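Local coordinates for nitrate regulatory protein (Klebsiella oxytoca, PDB 4AKK), which senses nitrate and nitrite and, in response, binds the terminator site in the nasF operon leader RNA to cause transcription antitermination, at residues G200-L205 with L280-A285; Q387-L392 with Q401-I406. One frame throughout, in Å; residues are numbered along the deposited sequence.

Contact 1 of 2, residues G200-L205 with L280-A285; sequences GQERAL and LRWFCA. With EDO (1,2-ethanediol), chain C.
Glu202 and Arg203 meet Trp282 and Phe283 where two helices of the all-helical NIT nitrate-receptor domain run nearly antiparallel, their segment axes 9.5 Å apart at 168° and Arg203 facing Phe283 in the backbone. Residues 200-205 belong to helix 180-212 and residues 280-285 to helix 277-312. Trp282 supplies the polar link: its NE1 donates to Arg203 O at 2.9 Å, with an N-H...O angle of 152°. The oxygen lies in the indole plane and offers a lone pair in its own carbonyl plane. An indole suits this place because one edge can both donate a hydrogen bond and pack; farther along that edge, CZ2 lies 3.3 Å from Glu202 O. The extended Glu202 chain brings OE2 to 3.5 Å from Trp282 CH2, while its carboxylate makes salt bridges with Arg263 and Arg289, so its buried charge is probably balanced by these arginines. Arg203 extends toward Phe283, its CD 3.5 Å from Phe283 CD1. A modelled 1,2-ethanediol, placed with doubtfully close contacts, has O1 2.7 Å from Arg203 NH2, and Arg203 NH1 is hydrogen-bonded to Thr287 OG1. A bend at chi3 lays the guanidinium almost parallel to the phenyl ring, the planes 13° apart, with Phe283 CE1 over one face.

Contact 2 of 2, residues Q387-L392 with Q401-I406; sequences QAWQAL and QRMVEI
Met403 reaches from the start of helix 403-412 to Trp389 and Leu392 on helix 385-399, joining consecutive helices of the ANTAR RNA-binding domain. Leu392 and Met403 are nearest in the backbone, their CA atoms 6.2 Å apart. Leu377 and Lys374 of helix 360-380 also pack against Leu392.

The aromatic contact is a Met-aromatic pair. Met403 CE lies over one face of the indole, 24° off the normal of the five-membered ring, in a CH-pi contact. The methyl sits toward the rim, on the nitrogen side, with Met403 CE 3.5 Å from Trp389 CE2. The sulfur stands farther off and oblique, with SD 3.8 Å from Trp389 CZ2. A flexible thioether suits this place: a bend at its last torsion (chi3 68°) swings the terminal methyl over the ring. Trp389 NE1 is meanwhile hydrogen-bonded to Gln221 OE1 of helix 217-240; Arg220 of that helix makes a cation-pi contact with the indole.

Aliphatic packing continues beside the ring. Met403 CE also lies 3.9 Å from Leu392 CB, and one turn later Ile406 approaches the same leucine. The two branched chains slide past each other in opposite directions, Leu392 CD2 lying 3.8 Å from Ile406 CG2. Ile406 also packs on Thr412 of the second subunit.

Polar interactions of the backbone and Glu405 finish the helix start, while the Arg402 guanidinium pairs with Glu366 of helix 360-380. Arg402 occupies the N-cap position, and its backbone carbonyl accepts from Ile406 N. The Glu405 carboxylate reaches back to the backbone amide just ahead of the helix: Arg402 N donates to Glu405 OE1 at 2.7 Å, from above the carboxylate plane.

How the contacts relate
Both contacts are buried and join helices, but they serve different domains: contact 1 lies within the NIT receptor, contact 2 within the ANTAR effector, farther from the centre of the chain. Their centres are 23 Å apart and they do not touch. Contact 1 brings together long helices distant in sequence, and sets Trp282 against a backbone acceptor and Phe283 against a guanidinium, with a carboxylate in salt bridges nearby. Contact 2 joins short successive helices across a tight turn by apolar and sulfur-aromatic packing, without a hydrogen bond between its segments. Helix 217-240 touches both, meeting Glu202 and Leu205 in contact 1 and Trp389 and Met403 in contact 2, and so physically connects receptor and effector.

Contact 1 of 2, residues G200-L205 with L280-A285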
loop_
_atom_site.group_PDB
_atom_site.type_symbol
_atom_site.label_atom_id
_atom_site.label_comp_id
_atom_site.label_asym_id
_atom_site.label_seq_id
_atom_site.Cartn_x
_atom_site.Cartn_y
_atom_site.Cartn_z
ATOM N N GLY A 200 6.043 -15.502 17.441
ATOM C CA GLY A 200 6.991 -16.599 17.424
ATOM C C GLY A 200 8.443 -16.162 17.291
ATOM O O GLY A 200 9.310 -16.736 17.925
ATOM N N GLN A 201 8.718 -15.157 16.462
ATOM C CA GLN A 201 10.070 -14.611 16.384
ATOM C C GLN A 201 10.462 -13.874 17.663
ATOM O O GLN A 201 11.617 -13.944 18.082
ATOM C CB GLN A 201 10.246 -13.719 15.144
ATOM C CG GLN A 201 10.108 -14.506 13.856
ATOM C CD GLN A 201 10.244 -13.643 12.627
ATOM O OE1 GLN A 201 10.787 -12.540 12.696
ATOM N NE2 GLN A 201 9.755 -14.139 11.491
ATOM N N GLU A 202 9.510 -13.173 18.278
ATOM C CA GLU A 202 9.719 -12.622 19.625
ATOM C C GLU A 202 10.159 -13.699 20.633
ATOM O O GLU A 202 11.063 -13.473 21.446
ATOM C CB GLU A 202 8.444 -11.948 20.146
ATOM C CG GLU A 202 8.577 -11.340 21.551
ATOM C CD GLU A 202 7.231 -10.929 22.146
ATOM O OE1 GLU A 202 6.247 -10.823 21.377
ATOM O OE2 GLU A 202 7.156 -10.707 23.379
ATOM N N ARG A 203 9.512 -14.860 20.599
ATOM C CA ARG A 203 9.864 -15.923 21.540
ATOM C C ARG A 203 11.330 -16.327 21.321
ATOM O O ARG A 203 12.126 -16.344 22.257
ATOM C CB ARG A 203 8.940 -17.142 21.392
ATOM C CG ARG A 203 9.404 -18.364 22.231
ATOM C CD ARG A 203 8.470 -19.577 22.095
ATOM N NE ARG A 203 8.516 -20.165 20.758
ATOM C CZ ARG A 203 7.793 -21.211 20.360
ATOM N NH1 ARG A 203 6.950 -21.818 21.199
ATOM N NH2 ARG A 203 7.912 -21.654 19.116
ATOM N N ALA A 204 11.684 -16.608 20.068
ATOM C CA ALA A 204 13.044 -17.026 19.713
ATOM C C ALA A 204 14.115 -16.000 20.086
ATOM O O ALA A 204 15.153 -16.343 20.635
ATOM C CB ALA A 204 13.126 -17.363 18.214
ATOM N N LEU A 205 13.873 -14.737 19.781
ATOM C CA LEU A 205 14.870 -13.715 20.069
ATOM C C LEU A 205 15.039 -13.524 21.574
ATOM O O LEU A 205 16.156 -13.430 22.075
ATOM C CB LEU A 205 14.492 -12.397 19.394
ATOM C CG LEU A 205 14.526 -12.462 17.858
ATOM C CD1 LEU A 205 13.982 -11.180 17.254
ATOM C CD2 LEU A 205 15.928 -12.765 17.320
ATOM N N LEU A 280 13.846 -20.246 29.931
ATOM C CA LEU A 280 12.781 -21.249 29.963
ATOM C C LEU A 280 11.456 -20.645 30.399
ATOM O O LEU A 280 10.404 -20.959 29.840
ATOM C CB LEU A 280 13.161 -22.406 30.891
ATOM C CG LEU A 280 14.270 -23.322 30.380
ATOM C CD1 LEU A 280 14.571 -24.411 31.414
ATOM C CD2 LEU A 280 13.861 -23.930 29.040
ATOM N N ARG A 281 11.511 -19.773 31.400
ATOM C CA ARG A 281 10.316 -19.103 31.894
ATOM C C ARG A 281 9.708 -18.295 30.737
ATOM O O ARG A 281 8.499 -18.327 30.488
ATOM C CB ARG A 281 10.701 -18.192 33.066
ATOM C CG ARG A 281 9.565 -17.802 33.996
ATOM C CD ARG A 281 9.211 -18.931 34.958
ATOM N NE ARG A 281 10.345 -19.337 35.789
ATOM C CZ ARG A 281 10.266 -20.214 36.790
ATOM N NH1 ARG A 281 9.101 -20.776 37.089
ATOM N NH2 ARG A 281 11.349 -20.525 37.495
ATOM N N TRP A 282 10.575 -17.589 30.017
ATOM C CA TRP A 282 10.170 -16.810 28.852
ATOM C C TRP A 282 9.565 -17.726 27.797
ATOM O O TRP A 282 8.446 -17.508 27.333
ATOM C CB TRP A 282 11.397 -16.091 28.282
ATOM C CG TRP A 282 11.202 -15.481 26.918
ATOM C CD1 TRP A 282 11.546 -16.026 25.713
ATOM C CD2 TRP A 282 10.643 -14.198 26.631
ATOM N NE1 TRP A 282 11.233 -15.162 24.694
ATOM C CE2 TRP A 282 10.678 -14.031 25.231
ATOM C CE3 TRP A 282 10.123 -13.168 27.424
ATOM C CZ2 TRP A 282 10.209 -12.880 24.607
ATOM C CZ3 TRP A 282 9.653 -12.023 26.801
ATOM C CH2 TRP A 282 9.700 -11.890 25.406
ATOM N N PHE A 283 10.308 -18.760 27.434
ATOM C CA PHE A 283 9.884 -19.667 26.374
ATOM C C PHE A 283 8.505 -20.269 26.667
ATOM O O PHE A 283 7.621 -20.290 25.807
ATOM C CB PHE A 283 10.923 -20.784 26.173
ATOM C CG PHE A 283 10.586 -21.717 25.042
ATOM C CD1 PHE A 283 10.965 -21.416 23.738
ATOM C CD2 PHE A 283 9.875 -22.883 25.274
ATOM C CE1 PHE A 283 10.656 -22.273 22.693
ATOM C CE2 PHE A 283 9.557 -23.744 24.231
ATOM C CZ PHE A 283 9.944 -23.434 22.940
ATOM N N CYS A 284 8.325 -20.738 27.897
ATOM C CA CYS A 284 7.094 -21.423 28.272
ATOM C C CYS A 284 5.911 -20.482 28.268
ATOM O O CYS A 284 4.856 -20.815 27.724
ATOM C CB CYS A 284 7.241 -22.115 29.634
ATOM S SG CYS A 284 8.369 -23.546 29.558
ATOM N N ALA A 285 6.086 -19.307 28.868
ATOM C CA ALA A 285 5.038 -18.299 28.812
ATOM C C ALA A 285 4.663 -17.984 27.362
ATOM O O ALA A 285 3.481 -17.883 27.032
ATOM C CB ALA A 285 5.464 -17.035 29.550
HETATM C C1 EDO C . 10.364 -19.385 17.967
HETATM O O1 EDO C . 9.877 -20.673 17.590
HETATM C C2 EDO C . 10.745 -19.354 19.443
HETATM O O2 EDO C . 11.867 -20.178 19.790
#

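Contact 2 of 2, residues Q387-L392 with Q401-I406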
loop_
_atom_site.group_PDB
_atom_site.type_symbol
_atom_site.label_atom_id
_atom_site.label_comp_id
_atom_site.label_asym_id
_atom_site.label_seq_id
_atom_site.Cartn_x
_atom_site.Cartn_y
_atom_site.Cartn_z
ATOM N N GLN A 387 19.191 6.962 27.064
ATOM C CA GLN A 387 17.969 7.670 27.421
ATOM C C GLN A 387 17.175 8.047 26.169
ATOM O O GLN A 387 15.950 7.917 26.124
ATOM C CB GLN A 387 18.317 8.930 28.216
ATOM C CG GLN A 387 17.117 9.771 28.653
ATOM C CD GLN A 387 17.539 11.036 29.393
ATOM O OE1 GLN A 387 18.722 11.392 29.417
ATOM N NE2 GLN A 387 16.571 11.722 29.998
ATOM N N ALA A 388 17.894 8.532 25.163
ATOM C CA ALA A 388 17.317 8.891 23.874
ATOM C C ALA A 388 16.592 7.706 23.239
ATOM O O ALA A 388 15.453 7.826 22.780
ATOM C CB ALA A 388 18.416 9.400 22.942
ATOM N N TRP A 389 17.263 6.559 23.220
ATOM C CA TRP A 389 16.693 5.354 22.640
ATOM C C TRP A 389 15.449 4.936 23.416
ATOM O O TRP A 389 14.419 4.605 22.826
ATOM C CB TRP A 389 17.727 4.223 22.609
ATOM C CG TRP A 389 17.242 3.002 21.881
ATOM C CD1 TRP A 389 17.356 2.743 20.540
ATOM C CD2 TRP A 389 16.560 1.879 22.451
ATOM N NE1 TRP A 389 16.779 1.527 20.240
ATOM C CE2 TRP A 389 16.287 0.974 21.397
ATOM C CE3 TRP A 389 16.148 1.550 23.753
ATOM C CZ2 TRP A 389 15.624 -0.242 21.605
ATOM C CZ3 TRP A 389 15.495 0.337 23.962
ATOM C CH2 TRP A 389 15.238 -0.544 22.892
ATOM N N GLN A 390 15.534 4.975 24.739
ATOM C CA GLN A 390 14.397 4.592 25.568
ATOM C C GLN A 390 13.204 5.497 25.301
ATOM O O GLN A 390 12.071 5.028 25.228
ATOM C CB GLN A 390 14.771 4.607 27.052
ATOM C CG GLN A 390 15.772 3.528 27.451
ATOM C CD GLN A 390 15.175 2.116 27.477
ATOM O OE1 GLN A 390 13.849 2.024 27.529
ATOM N NE2 GLN A 390 15.908 1.122 27.454
ATOM N N ALA A 391 13.459 6.795 25.135
ATOM C CA ALA A 391 12.385 7.754 24.849
ATOM C C ALA A 391 11.632 7.391 23.566
ATOM O O ALA A 391 10.405 7.408 23.528
ATOM C CB ALA A 391 12.939 9.159 24.757
ATOM N N LEU A 392 12.382 7.061 22.521
ATOM C CA LEU A 392 11.798 6.677 21.240
ATOM C C LEU A 392 10.954 5.396 21.359
ATOM O O LEU A 392 9.836 5.326 20.842
ATOM C CB LEU A 392 12.917 6.511 20.195
ATOM C CG LEU A 392 13.694 7.797 19.854
ATOM C CD1 LEU A 392 14.950 7.519 19.035
ATOM C CD2 LEU A 392 12.823 8.801 19.125
ATOM N N GLN A 401 3.142 2.649 17.342
ATOM C CA GLN A 401 3.871 2.736 16.081
ATOM C C GLN A 401 5.247 2.091 16.251
ATOM O O GLN A 401 5.704 1.877 17.375
ATOM C CB GLN A 401 4.017 4.195 15.649
ATOM C CG GLN A 401 2.686 4.923 15.467
ATOM C CD GLN A 401 2.855 6.335 14.935
ATOM O OE1 GLN A 401 3.830 6.638 14.239
ATOM N NE2 GLN A 401 1.899 7.207 15.248
ATOM N N ARG A 402 5.898 1.772 15.137
ATOM C CA ARG A 402 7.243 1.219 15.188
ATOM C C ARG A 402 8.194 2.347 15.562
ATOM O O ARG A 402 7.873 3.512 15.359
ATOM C CB ARG A 402 7.631 0.611 13.846
ATOM C CG ARG A 402 6.631 -0.394 13.264
ATOM C CD ARG A 402 7.094 -0.819 11.864
ATOM N NE ARG A 402 8.389 -1.493 11.925
ATOM C CZ ARG A 402 9.292 -1.503 10.949
ATOM N NH1 ARG A 402 9.060 -0.868 9.802
ATOM N NH2 ARG A 402 10.439 -2.148 11.127
ATOM N N MET A 403 9.340 2.006 16.141
ATOM C CA MET A 403 10.362 2.998 16.485
ATOM C C MET A 403 10.799 3.815 15.258
ATOM O O MET A 403 11.039 5.009 15.364
ATOM C CB MET A 403 11.590 2.331 17.146
ATOM C CG MET A 403 11.423 1.907 18.641
ATOM S SD MET A 403 12.963 1.311 19.439
ATOM C CE MET A 403 13.925 2.816 19.500
ATOM N N VAL A 404 10.906 3.179 14.095
ATOM C CA VAL A 404 11.343 3.913 12.913
ATOM C C VAL A 404 10.303 4.942 12.478
ATOM O O VAL A 404 10.659 6.006 11.965
ATOM C CB VAL A 404 11.748 2.996 11.735
ATOM C CG1 VAL A 404 10.570 2.156 11.251
ATOM C CG2 VAL A 404 12.352 3.834 10.598
ATOM N N GLU A 405 9.028 4.638 12.717
ATOM C CA GLU A 405 7.936 5.581 12.440
ATOM C C GLU A 405 7.982 6.770 13.391
ATOM O O GLU A 405 7.786 7.899 12.981
ATOM C CB GLU A 405 6.573 4.888 12.520
ATOM C CG GLU A 405 6.337 3.864 11.425
ATOM C CD GLU A 405 5.126 2.978 11.700
ATOM O OE1 GLU A 405 4.773 2.803 12.888
ATOM O OE2 GLU A 405 4.530 2.451 10.732
ATOM N N ILE A 406 8.253 6.512 14.663
ATOM C CA ILE A 406 8.467 7.593 15.618
ATOM C C ILE A 406 9.637 8.447 15.174
ATOM O O ILE A 406 9.587 9.669 15.250
ATOM C CB ILE A 406 8.808 7.047 17.022
ATOM C CG1 ILE A 406 7.654 6.206 17.574
ATOM C CG2 ILE A 406 9.206 8.195 17.960
ATOM C CD1 ILE A 406 6.292 6.911 17.544
#